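Local coordinates for protein putative Zn-dependent Alcohol Dehydrogenase (Rhodobacter sphaeroides, PDB 3IV6) that binds S-adenosylmethionine in a Rossmann-like domain and, despite its name as an alcohol dehydrogenase, is probably a methyltransferase, at residues 48-53 / 71-76. Sequence-based numbering, arbitrary orientation.
With SAM (S-adenosylmethionine), chain E.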
# COMPACT_ATOMS: atom_id res chain seq x y z
N THR A 48 8.63 -2.90 -18.70
CA THR A 48 7.25 -3.03 -18.20
C THR A 48 7.15 -2.93 -16.67
O THR A 48 7.75 -3.74 -15.94
CB THR A 48 6.53 -4.29 -18.68
OG1 THR A 48 7.31 -5.46 -18.37
CG2 THR A 48 6.30 -4.20 -20.16
N VAL A 49 6.37 -1.95 -16.22
CA VAL A 49 6.25 -1.61 -14.81
C VAL A 49 4.80 -1.68 -14.38
O VAL A 49 3.94 -1.08 -15.00
CB VAL A 49 6.76 -0.17 -14.54
CG1 VAL A 49 6.55 0.20 -13.08
CG2 VAL A 49 8.21 -0.00 -14.99
N ALA A 50 4.52 -2.36 -13.28
CA ALA A 50 3.19 -2.34 -12.68
C ALA A 50 3.26 -1.57 -11.39
O ALA A 50 4.05 -1.92 -10.51
CB ALA A 50 2.74 -3.73 -12.38
N VAL A 51 2.45 -0.52 -11.27
CA VAL A 51 2.22 0.13 -9.98
C VAL A 51 0.92 -0.33 -9.35
O VAL A 51 -0.16 -0.15 -9.91
CB VAL A 51 2.19 1.67 -10.13
CG1 VAL A 51 2.10 2.33 -8.77
CG2 VAL A 51 3.42 2.15 -10.88
N ILE A 52 1.03 -0.94 -8.17
CA ILE A 52 -0.14 -1.20 -7.33
C ILE A 52 -0.47 0.01 -6.46
O ILE A 52 0.35 0.45 -5.66
CB ILE A 52 0.07 -2.43 -6.43
CG1 ILE A 52 0.80 -3.53 -7.21
CG2 ILE A 52 -1.26 -2.93 -5.90
CD1 ILE A 52 0.11 -3.92 -8.50
N GLY A 53 -1.68 0.53 -6.61
CA GLY A 53 -2.08 1.74 -5.91
C GLY A 53 -2.21 2.93 -6.84
O GLY A 53 -1.24 3.65 -7.07
N THR A 71 1.40 -0.07 -16.24
CA THR A 71 0.05 -0.52 -15.95
C THR A 71 -0.19 -0.22 -14.48
O THR A 71 0.66 -0.52 -13.65
CB THR A 71 -0.10 -2.07 -16.20
OG1 THR A 71 0.02 -2.37 -17.60
CG2 THR A 71 -1.43 -2.57 -15.73
N VAL A 72 -1.33 0.37 -14.14
CA VAL A 72 -1.68 0.59 -12.74
C VAL A 72 -2.80 -0.34 -12.32
O VAL A 72 -3.77 -0.51 -13.05
CB VAL A 72 -2.18 2.02 -12.50
CG1 VAL A 72 -2.60 2.22 -11.02
CG2 VAL A 72 -1.14 3.05 -12.97
N PHE A 73 -2.67 -0.94 -11.13
CA PHE A 73 -3.69 -1.79 -10.54
C PHE A 73 -4.22 -1.15 -9.27
O PHE A 73 -3.46 -0.62 -8.47
CB PHE A 73 -3.12 -3.16 -10.22
CG PHE A 73 -2.69 -3.92 -11.44
CD1 PHE A 73 -3.62 -4.25 -12.42
CD2 PHE A 73 -1.36 -4.31 -11.62
CE1 PHE A 73 -3.25 -4.96 -13.54
CE2 PHE A 73 -0.96 -5.02 -12.77
CZ PHE A 73 -1.91 -5.35 -13.72
N ASP A 74 -5.53 -1.21 -9.09
CA ASP A 74 -6.15 -0.69 -7.88
C ASP A 74 -7.50 -1.36 -7.66
O ASP A 74 -8.20 -1.70 -8.64
CB ASP A 74 -6.34 0.84 -7.98
CG ASP A 74 -6.47 1.50 -6.62
OD1 ASP A 74 -7.51 1.30 -5.95
OD2 ASP A 74 -5.50 2.20 -6.22
N PHE A 75 -7.87 -1.56 -6.40
CA PHE A 75 -9.13 -2.25 -6.12
C PHE A 75 -10.35 -1.34 -5.96
O PHE A 75 -11.42 -1.78 -5.55
CB PHE A 75 -8.98 -3.25 -4.97
CG PHE A 75 -8.92 -2.62 -3.63
CD1 PHE A 75 -8.72 -1.24 -3.51
CD2 PHE A 75 -9.05 -3.39 -2.50
CE1 PHE A 75 -8.66 -0.64 -2.26
CE2 PHE A 75 -8.99 -2.79 -1.25
CZ PHE A 75 -8.79 -1.40 -1.14
N SER A 76 -10.18 -0.07 -6.29
CA SER A 76 -11.21 0.95 -6.14
C SER A 76 -11.57 1.66 -7.46
O SER A 76 -10.70 2.11 -8.19
CB SER A 76 -10.79 1.98 -5.09
OG SER A 76 -11.30 3.26 -5.41
N SAM E . -1.58 5.72 -0.89
CA SAM E . -0.24 5.81 -0.35
C SAM E . 0.74 6.27 -1.40
O SAM E . 0.42 6.51 -2.57
OXT SAM E . 1.89 6.41 -1.02
CB SAM E . 0.18 4.50 0.31
CG SAM E . -0.94 3.47 0.52
SD SAM E . -1.41 2.45 -0.91
CE SAM E . -0.43 3.15 -2.27
C5' SAM E . -3.15 2.91 -1.20
C4' SAM E . -3.72 2.73 -2.61
O4' SAM E . -3.74 1.35 -2.94
C3' SAM E . -5.17 3.19 -2.72
O3' SAM E . -5.31 3.75 -4.01
C2' SAM E . -5.98 1.91 -2.69
O2' SAM E . -7.13 2.00 -3.50
C1' SAM E . -5.03 0.87 -3.25
N9 SAM E . -5.22 -0.44 -2.62
C8 SAM E . -5.33 -0.68 -1.27
N7 SAM E . -5.52 -2.01 -1.08
C5 SAM E . -5.54 -2.64 -2.29
C6 SAM E . -5.71 -3.99 -2.67
N6 SAM E . -5.90 -4.97 -1.78
N1 SAM E . -5.69 -4.30 -4.00
C2 SAM E . -5.54 -3.29 -4.94
N3 SAM E . -5.36 -1.97 -4.59
C4 SAM E . -5.37 -1.65 -3.27
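Thr71 N donates to Val49 O (3.0 Å), and Thr71 O in turn accepts from Val51 N, which continues a parallel pairing in which residues 71-73 lie beside 50-52. Val72 stands on the same side of the sheet as Val51, its CG1 resting near Val51 O. Phe73 sits on the other side with Ala50 and Ile52. Its N bonds to Val51 O, while Phe73 O receives Gly53 N almost straight on (2.8 Å, N-H...O 175°). With its CG beside the backbone N (chi1 -64°), the Phe73 phenyl group swings back along its strand: Ile52 CD1 meets the ring edge at Phe73 CD2 (3.5 Å), Ala50 CB approaches CE2, and Thr71 CG2 lies over one face, displaced toward the rim.

Asp74 illustrates how an acidic residue ending a Rossmann strand can read a ribose. Asp74 OD1 accepts from SAM O2' (2.6 Å) and Asp74 OD2 from SAM O3' (2.7 Å), so the carboxylate grips both hydroxyls. Ala54 N also bonds to OD2, and Ser76 N closes an Asx turn on the anti lone pair of OD1; together they should fix the carboxylate's rotation. Gly53, opposite, adopts backbone angles at which a CB would press on the preceding carbonyl oxygen, and that CB would also run into the SAM methyl carbon. Phe75 lays a ring face against the adenine, with SAM C5 3.4 Å above the Phe75 ring plane and over its centre. Replacing Phe75 by an alanine removes this ring, which would probably leave the adenine face without its aromatic partner and the base freer to tilt. Ser76 then N-caps helix 77-86, its OG bonded to Met79 N.

The pairing closes a beta-alpha-beta unit through helix 57-65; strand 113-117 flanks 48-52 on its other edge, strand 93-96 flanks 69-74, and helix 77-86 packs on Val72 through Leu83.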